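Local coordinates for FLAP endonuclease-1 protein (Methanocaldococcus jannaschii, PDB 1A76) that cleaves 5'-flap structures and degrades DNA from the 5' end during replication and repair, using divalent metal ions, at residues A[61-66]-A[299-304]; A[279-284]-A[307-312]; A[207-212]-A[241-246]. All coordinates share one frame; numbering follows the deposited sequence.

Contact 1. Residues A[61-66]-A[299-304]; sequences VFYKTI and DRVKKH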
ATOM      1  N   VAL A  61      11.519  -4.985   4.422  1.00  9.09           N
ATOM      2  CA  VAL A  61      11.123  -4.171   5.563  1.00 11.44           C
ATOM      3  C   VAL A  61      12.352  -3.641   6.311  1.00 13.90           C
ATOM      4  O   VAL A  61      12.469  -2.445   6.607  1.00 13.88           O
ATOM      5  CB  VAL A  61      10.246  -5.006   6.533  1.00 11.46           C
ATOM      6  CG1 VAL A  61      10.032  -4.260   7.842  1.00 12.83           C
ATOM      7  CG2 VAL A  61       8.921  -5.315   5.876  1.00 15.28           C
ATOM      8  N   PHE A  62      13.272  -4.549   6.606  1.00 14.15           N
ATOM      9  CA  PHE A  62      14.490  -4.225   7.339  1.00 13.19           C
ATOM     10  C   PHE A  62      15.426  -3.310   6.564  1.00 12.63           C
ATOM     11  O   PHE A  62      15.638  -2.164   6.956  1.00 13.46           O
ATOM     12  CB  PHE A  62      15.214  -5.523   7.712  1.00 13.17           C
ATOM     13  CG  PHE A  62      16.424  -5.322   8.584  1.00 12.09           C
ATOM     14  CD1 PHE A  62      16.293  -4.843   9.886  1.00 12.67           C
ATOM     15  CD2 PHE A  62      17.698  -5.621   8.099  1.00 10.28           C
ATOM     16  CE1 PHE A  62      17.406  -4.664  10.695  1.00 12.61           C
ATOM     17  CE2 PHE A  62      18.829  -5.448   8.900  1.00 13.94           C
ATOM     18  CZ  PHE A  62      18.683  -4.967  10.204  1.00 11.20           C
ATOM     19  N   TYR A  63      15.976  -3.818   5.465  1.00 13.37           N
ATOM     20  CA  TYR A  63      16.923  -3.074   4.636  1.00 13.34           C
ATOM     21  C   TYR A  63      16.382  -1.837   3.939  1.00 16.42           C
ATOM     22  O   TYR A  63      17.081  -0.817   3.866  1.00 13.37           O
ATOM     23  CB  TYR A  63      17.559  -4.007   3.594  1.00 14.43           C
ATOM     24  CG  TYR A  63      18.442  -5.058   4.229  1.00 17.65           C
ATOM     25  CD1 TYR A  63      19.636  -4.700   4.858  1.00 16.51           C
ATOM     26  CD2 TYR A  63      18.052  -6.393   4.270  1.00 14.19           C
ATOM     27  CE1 TYR A  63      20.415  -5.640   5.517  1.00 16.79           C
ATOM     28  CE2 TYR A  63      18.827  -7.347   4.929  1.00 18.50           C
ATOM     29  CZ  TYR A  63      20.003  -6.961   5.552  1.00 18.23           C
ATOM     30  OH  TYR A  63      20.750  -7.880   6.239  1.00 16.26           O
ATOM     31  N   LYS A  64      15.156  -1.920   3.420  1.00 16.59           N
ATOM     32  CA  LYS A  64      14.556  -0.778   2.738  1.00 17.48           C
ATOM     33  C   LYS A  64      14.309   0.349   3.726  1.00 14.08           C
ATOM     34  O   LYS A  64      14.587   1.503   3.429  1.00 13.68           O
ATOM     35  CB  LYS A  64      13.229  -1.159   2.072  1.00 21.08           C
ATOM     36  CG  LYS A  64      13.016  -0.555   0.698  1.00 25.27           C
ATOM     37  CD  LYS A  64      14.106  -1.003  -0.270  1.00 25.41           C
ATOM     38  CE  LYS A  64      14.701   0.188  -1.014  1.00 24.75           C
ATOM     39  NZ  LYS A  64      15.034  -0.136  -2.435  1.00 30.03           N
ATOM     40  N   THR A  65      13.787   0.015   4.902  1.00 13.91           N
ATOM     41  CA  THR A  65      13.523   1.029   5.917  1.00 12.83           C
ATOM     42  C   THR A  65      14.818   1.725   6.377  1.00 13.53           C
ATOM     43  O   THR A  65      14.837   2.948   6.557  1.00 11.42           O
ATOM     44  CB  THR A  65      12.794   0.424   7.148  1.00 14.04           C
ATOM     45  OG1 THR A  65      11.522  -0.105   6.750  1.00 11.11           O
ATOM     46  CG2 THR A  65      12.568   1.490   8.217  1.00 10.43           C
ATOM     47  N   ILE A  66      15.891   0.959   6.567  1.00 12.82           N
ATOM     48  CA  ILE A  66      17.165   1.546   6.994  1.00 15.21           C
ATOM     49  C   ILE A  66      17.729   2.417   5.871  1.00 15.77           C
ATOM     50  O   ILE A  66      18.264   3.498   6.121  1.00 15.03           O
ATOM     51  CB  ILE A  66      18.210   0.449   7.383  1.00 14.79           C
ATOM     52  CG1 ILE A  66      17.782  -0.247   8.677  1.00 14.35           C
ATOM     53  CG2 ILE A  66      19.588   1.080   7.610  1.00 14.68           C
ATOM     54  CD1 ILE A  66      18.653  -1.453   9.067  1.00 14.82           C
ATOM     55  N   ASP A 299      26.591 -11.142   9.964  1.00 23.21           N
ATOM     56  CA  ASP A 299      27.429  -9.971   9.755  1.00 26.46           C
ATOM     57  C   ASP A 299      26.630  -8.783   9.218  1.00 27.06           C
ATOM     58  O   ASP A 299      26.683  -7.683   9.774  1.00 26.71           O
ATOM     59  CB  ASP A 299      28.564 -10.309   8.778  1.00 29.52           C
ATOM     60  CG  ASP A 299      29.720 -11.055   9.440  1.00 32.20           C
ATOM     61  OD1 ASP A 299      29.710 -11.223  10.680  1.00 32.76           O
ATOM     62  OD2 ASP A 299      30.644 -11.476   8.705  1.00 36.90           O
ATOM     63  N   ARG A 300      25.899  -9.007   8.129  1.00 26.53           N
ATOM     64  CA  ARG A 300      25.107  -7.949   7.512  1.00 25.37           C
ATOM     65  C   ARG A 300      24.067  -7.390   8.464  1.00 21.80           C
ATOM     66  O   ARG A 300      23.908  -6.179   8.575  1.00 21.96           O
ATOM     67  CB  ARG A 300      24.415  -8.465   6.246  1.00 29.14           C
ATOM     68  CG  ARG A 300      23.835  -7.367   5.378  1.00 36.05           C
ATOM     69  CD  ARG A 300      23.245  -7.928   4.093  1.00 37.75           C
ATOM     70  NE  ARG A 300      24.267  -8.178   3.081  1.00 41.57           N
ATOM     71  CZ  ARG A 300      24.712  -9.385   2.742  1.00 43.29           C
ATOM     72  NH1 ARG A 300      24.224 -10.467   3.335  1.00 44.50           N
ATOM     73  NH2 ARG A 300      25.643  -9.511   1.808  1.00 45.78           N
ATOM     74  N   VAL A 301      23.352  -8.266   9.156  1.00 16.41           N
ATOM     75  CA  VAL A 301      22.337  -7.793  10.085  1.00 16.04           C
ATOM     76  C   VAL A 301      22.987  -7.003  11.224  1.00 17.86           C
ATOM     77  O   VAL A 301      22.552  -5.896  11.538  1.00 15.82           O
ATOM     78  CB  VAL A 301      21.483  -8.972  10.638  1.00 13.70           C
ATOM     79  CG1 VAL A 301      20.397  -8.439  11.596  1.00 11.03           C
ATOM     80  CG2 VAL A 301      20.814  -9.718   9.462  1.00 12.13           C
ATOM     81  N   LYS A 302      24.045  -7.553  11.815  1.00 18.63           N
ATOM     82  CA  LYS A 302      24.729  -6.868  12.908  1.00 18.83           C
ATOM     83  C   LYS A 302      25.110  -5.449  12.500  1.00 19.18           C
ATOM     84  O   LYS A 302      24.822  -4.474  13.201  1.00 18.98           O
ATOM     85  CB  LYS A 302      25.990  -7.641  13.309  1.00 21.03           C
ATOM     86  CG  LYS A 302      26.861  -6.929  14.344  1.00 19.01           C
ATOM     87  CD  LYS A 302      26.130  -6.822  15.674  1.00 22.64           C
ATOM     88  CE  LYS A 302      26.904  -5.988  16.696  1.00 28.06           C
ATOM     89  NZ  LYS A 302      25.972  -5.211  17.583  1.00 30.36           N
ATOM     90  N   LYS A 303      25.755  -5.338  11.348  1.00 20.35           N
ATOM     91  CA  LYS A 303      26.185  -4.050  10.843  1.00 21.17           C
ATOM     92  C   LYS A 303      25.009  -3.091  10.680  1.00 20.55           C
ATOM     93  O   LYS A 303      25.106  -1.908  11.012  1.00 19.42           O
ATOM     94  CB  LYS A 303      26.895  -4.233   9.501  1.00 21.26           C
ATOM     95  CG  LYS A 303      27.464  -2.955   8.926  1.00 24.99           C
ATOM     96  CD  LYS A 303      27.954  -3.175   7.510  1.00 30.02           C
ATOM     97  CE  LYS A 303      29.413  -2.797   7.379  1.00 34.67           C
ATOM     98  NZ  LYS A 303      29.615  -1.345   7.662  1.00 37.69           N
ATOM     99  N   HIS A 304      23.893  -3.599  10.179  1.00 19.87           N
ATOM    100  CA  HIS A 304      22.746  -2.739   9.975  1.00 18.02           C
ATOM    101  C   HIS A 304      21.986  -2.345  11.224  1.00 17.02           C
ATOM    102  O   HIS A 304      21.518  -1.213  11.310  1.00 13.19           O
ATOM    103  CB  HIS A 304      21.811  -3.357   8.942  1.00 18.43           C
ATOM    104  CG  HIS A 304      22.346  -3.263   7.550  1.00 16.92           C
ATOM    105  ND1 HIS A 304      22.055  -2.208   6.711  1.00 21.62           N
ATOM    106  CD2 HIS A 304      23.213  -4.052   6.876  1.00 17.55           C
ATOM    107  CE1 HIS A 304      22.721  -2.355   5.581  1.00 21.56           C
ATOM    108  NE2 HIS A 304      23.430  -3.465   5.656  1.00 19.45           N
TER
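Tyr63 and His304 meet in a T-shaped (edge-to-face) pair: the tyrosine turns its edge to one face of the imidazole, with ring centroids 4.9 Å apart and planes at 88°. With chi1 at -67°, Tyr63 swings beside its own backbone N, and its tip comes nearer to helix 298-315 than its CB does. The hydroxyl lands on the aliphatic part of Arg300, OH lying 3.2 Å from CG, and also reaches Val301 CG2.

The buried part of the contact is apolar. Phe62 has CG anti to the backbone N (chi1 -175°), which sends the ring toward helix 298-315, where it meets Val301 and His304 at a slant, CE2 reaching His304 CB at 3.6 Å and CZ reaching Val301 CG1 at 4.1 Å. Ile66 CD1 closes in on the same His304 CB at 3.7 Å and also lies over one face of the Phe62 ring, toward its rim. Branched and aromatic residues suit this side because the helix axes stay 11.6 Å apart, a gap that large side chains bridge.

The solvent side is the edge at Arg300, which is exposed and lends its methylenes to the tyrosine; no hydrogen bond crosses between the segments.

Phe62 also touches Ile286 and Leu290, and Val301 touches Ile286 and Val291. Helix 283-292 thus packs on both helices of the contact, while helix 129-142 meets helix 56-70 through Met142.

Contact 2. Residues A[279-284]-A[307-312]; sequences KLPDKE and KLYNLI
Pro281 and Leu280 lie in an extended lead-in to helix 283-292 and dock on one side of helix 298-315; Asp282, the centre of an inverse gamma turn, is the N-cap, its OD1 accepting from Gly285 N.

Apolar packing dominates. The pyrrolidine of Pro281 sits close to the helix backbone, CG 3.4 Å from Tyr309 CA, while its CB meets Leu308 CD2 at 3.6 Å. A proline suits this place because its compact ring fills the space near the helix and its nitrogen carries no N-H to satisfy. Ile312 extends the apolar patch, meeting Leu280 CD2 through CG2 at 4.0 Å.

One CH-pi contact is added where Leu280 CD2 stands over a face of the Tyr309 ring, 4.1 Å from its centroid and 13° off the normal. Tyr309 has CG anti to the backbone N (chi1 -172°), which stands the ring across the 279-284 chain, with Leu280 on one side and Lys283 CE on the other.

The charged component reaches beyond the two segments. Lys283 stretches across Tyr309 with its terminal methylene against the aromatic residue and delivers its ammonium to Asp306 in a salt bridge. On the way, Lys283 CE passes 3.5 Å from Tyr309 CB.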
ATOM      1  N   LYS A 279      11.799   4.838  17.988  1.00 17.03           N
ATOM      2  CA  LYS A 279      12.342   4.324  19.239  1.00 17.53           C
ATOM      3  C   LYS A 279      13.634   3.579  18.934  1.00 16.19           C
ATOM      4  O   LYS A 279      13.842   3.140  17.806  1.00 15.84           O
ATOM      5  CB  LYS A 279      11.348   3.356  19.891  1.00 20.64           C
ATOM      6  CG  LYS A 279       9.929   3.879  19.970  1.00 21.77           C
ATOM      7  CD  LYS A 279       9.048   2.963  20.817  1.00 23.51           C
ATOM      8  CE  LYS A 279       8.501   3.689  22.047  1.00 27.36           C
ATOM      9  NZ  LYS A 279       7.231   4.443  21.785  1.00 27.26           N
ATOM     10  N   LEU A 280      14.498   3.415  19.933  1.00 14.67           N
ATOM     11  CA  LEU A 280      15.747   2.706  19.696  1.00 15.97           C
ATOM     12  C   LEU A 280      15.460   1.239  19.370  1.00 12.91           C
ATOM     13  O   LEU A 280      14.567   0.630  19.956  1.00 13.29           O
ATOM     14  CB  LEU A 280      16.657   2.823  20.920  1.00 17.21           C
ATOM     15  CG  LEU A 280      17.126   4.268  21.094  1.00 11.40           C
ATOM     16  CD1 LEU A 280      17.801   4.438  22.455  1.00 17.50           C
ATOM     17  CD2 LEU A 280      18.068   4.632  19.967  1.00 12.02           C
ATOM     18  N   PRO A 281      16.212   0.658  18.422  1.00 12.85           N
ATOM     19  CA  PRO A 281      16.008  -0.747  18.037  1.00 13.53           C
ATOM     20  C   PRO A 281      16.506  -1.790  19.044  1.00 13.95           C
ATOM     21  O   PRO A 281      17.544  -1.599  19.690  1.00 16.28           O
ATOM     22  CB  PRO A 281      16.749  -0.869  16.710  1.00 11.63           C
ATOM     23  CG  PRO A 281      17.807   0.193  16.766  1.00  9.74           C
ATOM     24  CD  PRO A 281      17.296   1.297  17.650  1.00 11.59           C
ATOM     25  N   ASP A 282      15.754  -2.885  19.165  1.00 12.82           N
ATOM     26  CA  ASP A 282      16.118  -3.979  20.054  1.00 11.03           C
ATOM     27  C   ASP A 282      17.048  -4.844  19.205  1.00 11.17           C
ATOM     28  O   ASP A 282      16.598  -5.745  18.492  1.00 11.76           O
ATOM     29  CB  ASP A 282      14.859  -4.764  20.474  1.00 12.74           C
ATOM     30  CG  ASP A 282      15.181  -6.059  21.215  1.00 12.10           C
ATOM     31  OD1 ASP A 282      16.380  -6.364  21.435  1.00 12.84           O
ATOM     32  OD2 ASP A 282      14.221  -6.786  21.575  1.00 12.01           O
ATOM     33  N   LYS A 283      18.342  -4.530  19.270  1.00 11.50           N
ATOM     34  CA  LYS A 283      19.363  -5.225  18.502  1.00  9.97           C
ATOM     35  C   LYS A 283      19.323  -6.743  18.636  1.00 12.16           C
ATOM     36  O   LYS A 283      19.427  -7.450  17.642  1.00 12.79           O
ATOM     37  CB  LYS A 283      20.755  -4.722  18.890  1.00 11.04           C
ATOM     38  CG  LYS A 283      21.015  -3.246  18.559  1.00 10.80           C
ATOM     39  CD  LYS A 283      22.478  -2.878  18.794  1.00  9.65           C
ATOM     40  CE  LYS A 283      22.840  -1.570  18.089  1.00 13.23           C
ATOM     41  NZ  LYS A 283      24.201  -1.075  18.472  1.00 10.48           N
ATOM     42  N   GLU A 284      19.173  -7.230  19.862  1.00 13.99           N
ATOM     43  CA  GLU A 284      19.146  -8.663  20.146  1.00 14.22           C
ATOM     44  C   GLU A 284      17.943  -9.367  19.533  1.00 11.57           C
ATOM     45  O   GLU A 284      18.070 -10.449  18.950  1.00 10.93           O
ATOM     46  CB  GLU A 284      19.143  -8.891  21.667  1.00 12.11           C
ATOM     47  CG  GLU A 284      20.447  -8.523  22.376  1.00 15.80           C
ATOM     48  CD  GLU A 284      20.663  -7.026  22.442  1.00 14.69           C
ATOM     49  OE1 GLU A 284      19.681  -6.306  22.728  1.00 14.74           O
ATOM     50  OE2 GLU A 284      21.802  -6.569  22.200  1.00 15.72           O
ATOM     51  N   LYS A 307      23.852   0.397  12.705  1.00 16.59           N
ATOM     52  CA  LYS A 307      23.649   1.634  11.962  1.00 16.33           C
ATOM     53  C   LYS A 307      22.245   2.173  12.255  1.00 15.60           C
ATOM     54  O   LYS A 307      22.059   3.382  12.394  1.00 14.81           O
ATOM     55  CB  LYS A 307      23.796   1.388  10.457  1.00 18.96           C
ATOM     56  CG  LYS A 307      25.102   0.724  10.052  1.00 23.77           C
ATOM     57  CD  LYS A 307      25.529   1.162   8.659  1.00 28.94           C
ATOM     58  CE  LYS A 307      25.796  -0.038   7.772  1.00 27.86           C
ATOM     59  NZ  LYS A 307      24.670  -1.012   7.865  1.00 31.24           N
ATOM     60  N   LEU A 308      21.256   1.283  12.346  1.00 14.33           N
ATOM     61  CA  LEU A 308      19.881   1.714  12.625  1.00 13.10           C
ATOM     62  C   LEU A 308      19.808   2.381  13.987  1.00 13.44           C
ATOM     63  O   LEU A 308      19.184   3.421  14.149  1.00  9.83           O
ATOM     64  CB  LEU A 308      18.891   0.537  12.573  1.00 12.56           C
ATOM     65  CG  LEU A 308      17.477   0.837  13.123  1.00 14.56           C
ATOM     66  CD1 LEU A 308      16.783   1.913  12.280  1.00 14.47           C
ATOM     67  CD2 LEU A 308      16.645  -0.444  13.142  1.00 11.20           C
ATOM     68  N   TYR A 309      20.452   1.774  14.973  1.00 15.22           N
ATOM     69  CA  TYR A 309      20.466   2.322  16.329  1.00 15.16           C
ATOM     70  C   TYR A 309      21.023   3.754  16.349  1.00 13.66           C
ATOM     71  O   TYR A 309      20.433   4.663  16.935  1.00 15.72           O
ATOM     72  CB  TYR A 309      21.324   1.423  17.225  1.00 15.88           C
ATOM     73  CG  TYR A 309      21.279   1.767  18.695  1.00 16.50           C
ATOM     74  CD1 TYR A 309      22.161   2.706  19.242  1.00 14.97           C
ATOM     75  CD2 TYR A 309      20.357   1.149  19.549  1.00 19.51           C
ATOM     76  CE1 TYR A 309      22.130   3.023  20.597  1.00 18.28           C
ATOM     77  CE2 TYR A 309      20.315   1.461  20.920  1.00 18.81           C
ATOM     78  CZ  TYR A 309      21.205   2.397  21.431  1.00 19.88           C
ATOM     79  OH  TYR A 309      21.173   2.702  22.769  1.00 21.01           O
ATOM     80  N   ASN A 310      22.169   3.947  15.710  1.00 15.12           N
ATOM     81  CA  ASN A 310      22.809   5.259  15.683  1.00 18.01           C
ATOM     82  C   ASN A 310      21.994   6.299  14.924  1.00 16.62           C
ATOM     83  O   ASN A 310      21.972   7.462  15.303  1.00 16.46           O
ATOM     84  CB  ASN A 310      24.218   5.136  15.095  1.00 18.42           C
ATOM     85  CG  ASN A 310      25.190   4.481  16.067  1.00 20.77           C
ATOM     86  OD1 ASN A 310      25.000   4.545  17.287  1.00 24.38           O
ATOM     87  ND2 ASN A 310      26.234   3.848  15.534  1.00 21.53           N
ATOM     88  N   LEU A 311      21.320   5.886  13.857  1.00 16.86           N
ATOM     89  CA  LEU A 311      20.487   6.812  13.086  1.00 16.42           C
ATOM     90  C   LEU A 311      19.357   7.325  13.970  1.00 18.43           C
ATOM     91  O   LEU A 311      19.117   8.526  14.066  1.00 21.72           O
ATOM     92  CB  LEU A 311      19.897   6.110  11.852  1.00 14.22           C
ATOM     93  CG  LEU A 311      20.858   5.862  10.681  1.00 15.68           C
ATOM     94  CD1 LEU A 311      20.286   4.790   9.772  1.00 17.37           C
ATOM     95  CD2 LEU A 311      21.081   7.154   9.901  1.00 18.15           C
ATOM     96  N   ILE A 312      18.658   6.411  14.627  1.00 18.92           N
ATOM     97  CA  ILE A 312      17.565   6.812  15.494  1.00 18.62           C
ATOM     98  C   ILE A 312      18.114   7.585  16.686  1.00 22.94           C
ATOM     99  O   ILE A 312      17.548   8.594  17.089  1.00 22.59           O
ATOM    100  CB  ILE A 312      16.747   5.577  15.940  1.00 19.26           C
ATOM    101  CG1 ILE A 312      16.079   4.959  14.701  1.00 15.73           C
ATOM    102  CG2 ILE A 312      15.716   5.969  16.994  1.00 15.26           C
ATOM    103  CD1 ILE A 312      15.286   3.684  14.945  1.00 14.50           C
TER

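Contact 3. Residues A[207-212]-A[241-246]; sequences LRISLD and LVRSGV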
ATOM      1  N   LEU A 207      -4.309  18.972 -16.251  1.00 13.62           N
ATOM      2  CA  LEU A 207      -5.388  18.314 -16.991  1.00 14.30           C
ATOM      3  C   LEU A 207      -6.687  19.124 -16.967  1.00 14.44           C
ATOM      4  O   LEU A 207      -7.635  18.823 -17.692  1.00 12.01           O
ATOM      5  CB  LEU A 207      -5.648  16.911 -16.426  1.00 18.24           C
ATOM      6  CG  LEU A 207      -4.631  15.811 -16.774  1.00 20.74           C
ATOM      7  CD1 LEU A 207      -5.020  14.514 -16.082  1.00 19.01           C
ATOM      8  CD2 LEU A 207      -4.590  15.589 -18.270  1.00 21.70           C
ATOM      9  N   ARG A 208      -6.729  20.148 -16.125  1.00 15.70           N
ATOM     10  CA  ARG A 208      -7.902  21.006 -16.019  1.00 15.40           C
ATOM     11  C   ARG A 208      -9.102  20.255 -15.454  1.00 15.95           C
ATOM     12  O   ARG A 208     -10.205  20.367 -15.971  1.00 17.64           O
ATOM     13  CB  ARG A 208      -8.259  21.587 -17.388  1.00 18.59           C
ATOM     14  CG  ARG A 208      -7.481  22.829 -17.764  1.00 22.12           C
ATOM     15  CD  ARG A 208      -8.244  24.093 -17.368  1.00 27.48           C
ATOM     16  NE  ARG A 208      -7.463  24.901 -16.442  1.00 22.18           N
ATOM     17  CZ  ARG A 208      -7.539  26.223 -16.330  1.00 21.69           C
ATOM     18  NH1 ARG A 208      -8.375  26.923 -17.090  1.00 20.96           N
ATOM     19  NH2 ARG A 208      -6.750  26.849 -15.467  1.00 20.17           N
ATOM     20  N   ILE A 209      -8.882  19.487 -14.391  1.00 14.65           N
ATOM     21  CA  ILE A 209      -9.966  18.726 -13.774  1.00 12.28           C
ATOM     22  C   ILE A 209      -9.907  18.767 -12.241  1.00 13.05           C
ATOM     23  O   ILE A 209      -8.888  19.126 -11.652  1.00 13.04           O
ATOM     24  CB  ILE A 209      -9.954  17.238 -14.246  1.00  9.61           C
ATOM     25  CG1 ILE A 209      -8.690  16.527 -13.778  1.00  6.81           C
ATOM     26  CG2 ILE A 209     -10.008  17.178 -15.756  1.00  7.75           C
ATOM     27  CD1 ILE A 209      -8.684  15.042 -14.140  1.00  9.08           C
ATOM     28  N   SER A 210     -11.022  18.418 -11.611  1.00 11.32           N
ATOM     29  CA  SER A 210     -11.118  18.378 -10.151  1.00 12.30           C
ATOM     30  C   SER A 210     -10.784  16.965  -9.676  1.00 11.89           C
ATOM     31  O   SER A 210     -10.673  16.034 -10.481  1.00  9.67           O
ATOM     32  CB  SER A 210     -12.546  18.731  -9.699  1.00 11.62           C
ATOM     33  OG  SER A 210     -13.448  17.679 -10.012  1.00 15.50           O
ATOM     34  N   LEU A 211     -10.626  16.806  -8.368  1.00 10.32           N
ATOM     35  CA  LEU A 211     -10.337  15.487  -7.800  1.00 10.95           C
ATOM     36  C   LEU A 211     -11.551  14.600  -8.102  1.00  8.09           C
ATOM     37  O   LEU A 211     -11.403  13.426  -8.450  1.00 10.63           O
ATOM     38  CB  LEU A 211     -10.132  15.591  -6.293  1.00 11.49           C
ATOM     39  CG  LEU A 211      -9.438  14.481  -5.469  1.00 11.35           C
ATOM     40  CD1 LEU A 211     -10.343  14.104  -4.338  1.00 10.44           C
ATOM     41  CD2 LEU A 211      -9.071  13.257  -6.315  1.00  8.72           C
ATOM     42  N   ASP A 212     -12.750  15.170  -7.972  1.00  7.18           N
ATOM     43  CA  ASP A 212     -13.972  14.415  -8.256  1.00  8.29           C
ATOM     44  C   ASP A 212     -13.955  13.904  -9.708  1.00  7.54           C
ATOM     45  O   ASP A 212     -14.360  12.767  -9.961  1.00  8.74           O
ATOM     46  CB  ASP A 212     -15.219  15.280  -8.001  1.00  7.27           C
ATOM     47  CG  ASP A 212     -15.583  15.379  -6.512  1.00 12.87           C
ATOM     48  OD1 ASP A 212     -15.269  14.458  -5.720  1.00 15.20           O
ATOM     49  OD2 ASP A 212     -16.199  16.400  -6.135  1.00 11.62           O
ATOM     50  N   LEU A 241     -15.169  12.492 -21.822  1.00 12.90           N
ATOM     51  CA  LEU A 241     -16.535  12.546 -21.297  1.00 10.88           C
ATOM     52  C   LEU A 241     -16.594  13.468 -20.086  1.00 11.20           C
ATOM     53  O   LEU A 241     -17.572  14.175 -19.871  1.00 10.41           O
ATOM     54  CB  LEU A 241     -17.020  11.136 -20.913  1.00  9.61           C
ATOM     55  CG  LEU A 241     -17.259  10.173 -22.086  1.00  9.49           C
ATOM     56  CD1 LEU A 241     -17.445   8.736 -21.578  1.00  8.80           C
ATOM     57  CD2 LEU A 241     -18.479  10.648 -22.889  1.00  8.29           C
ATOM     58  N   VAL A 242     -15.535  13.459 -19.289  1.00 12.64           N
ATOM     59  CA  VAL A 242     -15.469  14.318 -18.118  1.00 11.86           C
ATOM     60  C   VAL A 242     -15.434  15.792 -18.534  1.00 10.26           C
ATOM     61  O   VAL A 242     -16.207  16.601 -18.019  1.00 13.58           O
ATOM     62  CB  VAL A 242     -14.219  13.991 -17.262  1.00 12.26           C
ATOM     63  CG1 VAL A 242     -13.767  15.229 -16.479  1.00 13.37           C
ATOM     64  CG2 VAL A 242     -14.544  12.838 -16.310  1.00 11.12           C
ATOM     65  N   ARG A 243     -14.557  16.144 -19.469  1.00 10.96           N
ATOM     66  CA  ARG A 243     -14.456  17.530 -19.908  1.00 15.85           C
ATOM     67  C   ARG A 243     -15.744  18.001 -20.587  1.00 19.74           C
ATOM     68  O   ARG A 243     -16.044  19.199 -20.611  1.00 21.65           O
ATOM     69  CB  ARG A 243     -13.265  17.701 -20.857  1.00 16.91           C
ATOM     70  CG  ARG A 243     -11.912  17.528 -20.175  1.00 21.79           C
ATOM     71  CD  ARG A 243     -11.803  18.405 -18.927  1.00 25.67           C
ATOM     72  NE  ARG A 243     -10.744  19.402 -19.052  1.00 30.01           N
ATOM     73  CZ  ARG A 243     -10.823  20.491 -19.809  1.00 32.40           C
ATOM     74  NH1 ARG A 243     -11.916  20.733 -20.514  1.00 37.00           N
ATOM     75  NH2 ARG A 243      -9.805  21.335 -19.871  1.00 33.77           N
ATOM     76  N   SER A 244     -16.513  17.056 -21.121  1.00 20.16           N
ATOM     77  CA  SER A 244     -17.764  17.396 -21.790  1.00 19.30           C
ATOM     78  C   SER A 244     -18.893  17.640 -20.808  1.00 19.51           C
ATOM     79  O   SER A 244     -19.919  18.199 -21.171  1.00 20.69           O
ATOM     80  CB  SER A 244     -18.169  16.291 -22.763  1.00 18.38           C
ATOM     81  OG  SER A 244     -17.364  16.360 -23.919  1.00 19.84           O
ATOM     82  N   GLY A 245     -18.706  17.212 -19.567  1.00 17.28           N
ATOM     83  CA  GLY A 245     -19.728  17.418 -18.560  1.00 19.44           C
ATOM     84  C   GLY A 245     -20.858  16.407 -18.548  1.00 20.43           C
ATOM     85  O   GLY A 245     -21.936  16.706 -18.039  1.00 22.77           O
ATOM     86  N   VAL A 246     -20.622  15.218 -19.097  1.00 22.62           N
ATOM     87  CA  VAL A 246     -21.643  14.171 -19.134  1.00 23.93           C
ATOM     88  C   VAL A 246     -21.175  12.879 -18.466  1.00 25.24           C
ATOM     89  O   VAL A 246     -21.902  11.890 -18.452  1.00 27.05           O
ATOM     90  CB  VAL A 246     -22.050  13.821 -20.585  1.00 22.49           C
ATOM     91  CG1 VAL A 246     -22.633  15.041 -21.284  1.00 21.34           C
ATOM     92  CG2 VAL A 246     -20.845  13.303 -21.347  1.00 25.06           C
TER
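Leu207, where helix 200-207 ends, touches Arg243 through its backbone: Arg243 NE points its N-H almost straight (169°) at Leu207 O, though at 3.4 Å the bond is weak. The oxygen lies in the plane of the guanidinium, at its edge, and also accepts a hydrogen bond from the hydroxyl of Tyr239, one turn earlier on helix 235-244.

Arg208 follows with positive phi, the C-prime residue of a Schellman motif that closes helix 200-207. Its CB approaches the Arg243 guanidinium, 3.7 Å from CZ, but its chain bends at chi2 and chi3 so that the charged end leads away. Arg208 NE stays 5.5 Å from Arg243 NH2, and the two guanidinium planes are turned 40° against each other.

Ile209 is the buried residue of the contact. Its chi1 of 65° sets CG1 between the backbone N and the carbonyl carbon and directs CG2 toward Arg243, whose CD it meets at 3.8 Å. The same methyl faces Val242 CG1 at 4.3 Å, a loose approach. Branching at CB puts methyl groups of Ile209 and Val242 close to the backbone, and both residues also pack on Ile217 of helix 211-221.

Ser210 then N-caps helix 211-221, its OG accepting from Asp213 N.

Helices 211-221 and 235-244 are consistent with the helix-three-turn-helix unit of the FEN1 family, and the contact joins the approach to the first of them with the last turn of the second. Chemically, a long cationic side chain crosses to the carbonyl end of a terminating helix, where the partial negative charge probably favours it; with one weak bond and modest apolar contact, this is a polar surface seam.

Overall arrangement
Contacts 1 and 2 are neighbours, their centres 10 Å apart. Both use helix 298-315, on successive turns, and Ile66 of contact 1 touches Leu308 of contact 2. Their segments alternate along the chain, so the C-terminal helix is held both by helix 56-70 of the N-domain and by the lead-in to helix 283-292. Contact 3 lies on the opposite side of the chain's centre, with its centre 46 Å from that of contact 1 and 49 Å from that of contact 2. It falls within the sequence enclosed by contact 1 and closes before contact 2 opens. Contact 1 ties the C-terminal helix to the N-domain, contact 2 to its C-terminal neighbour; contact 3 joins I-domain helix ends.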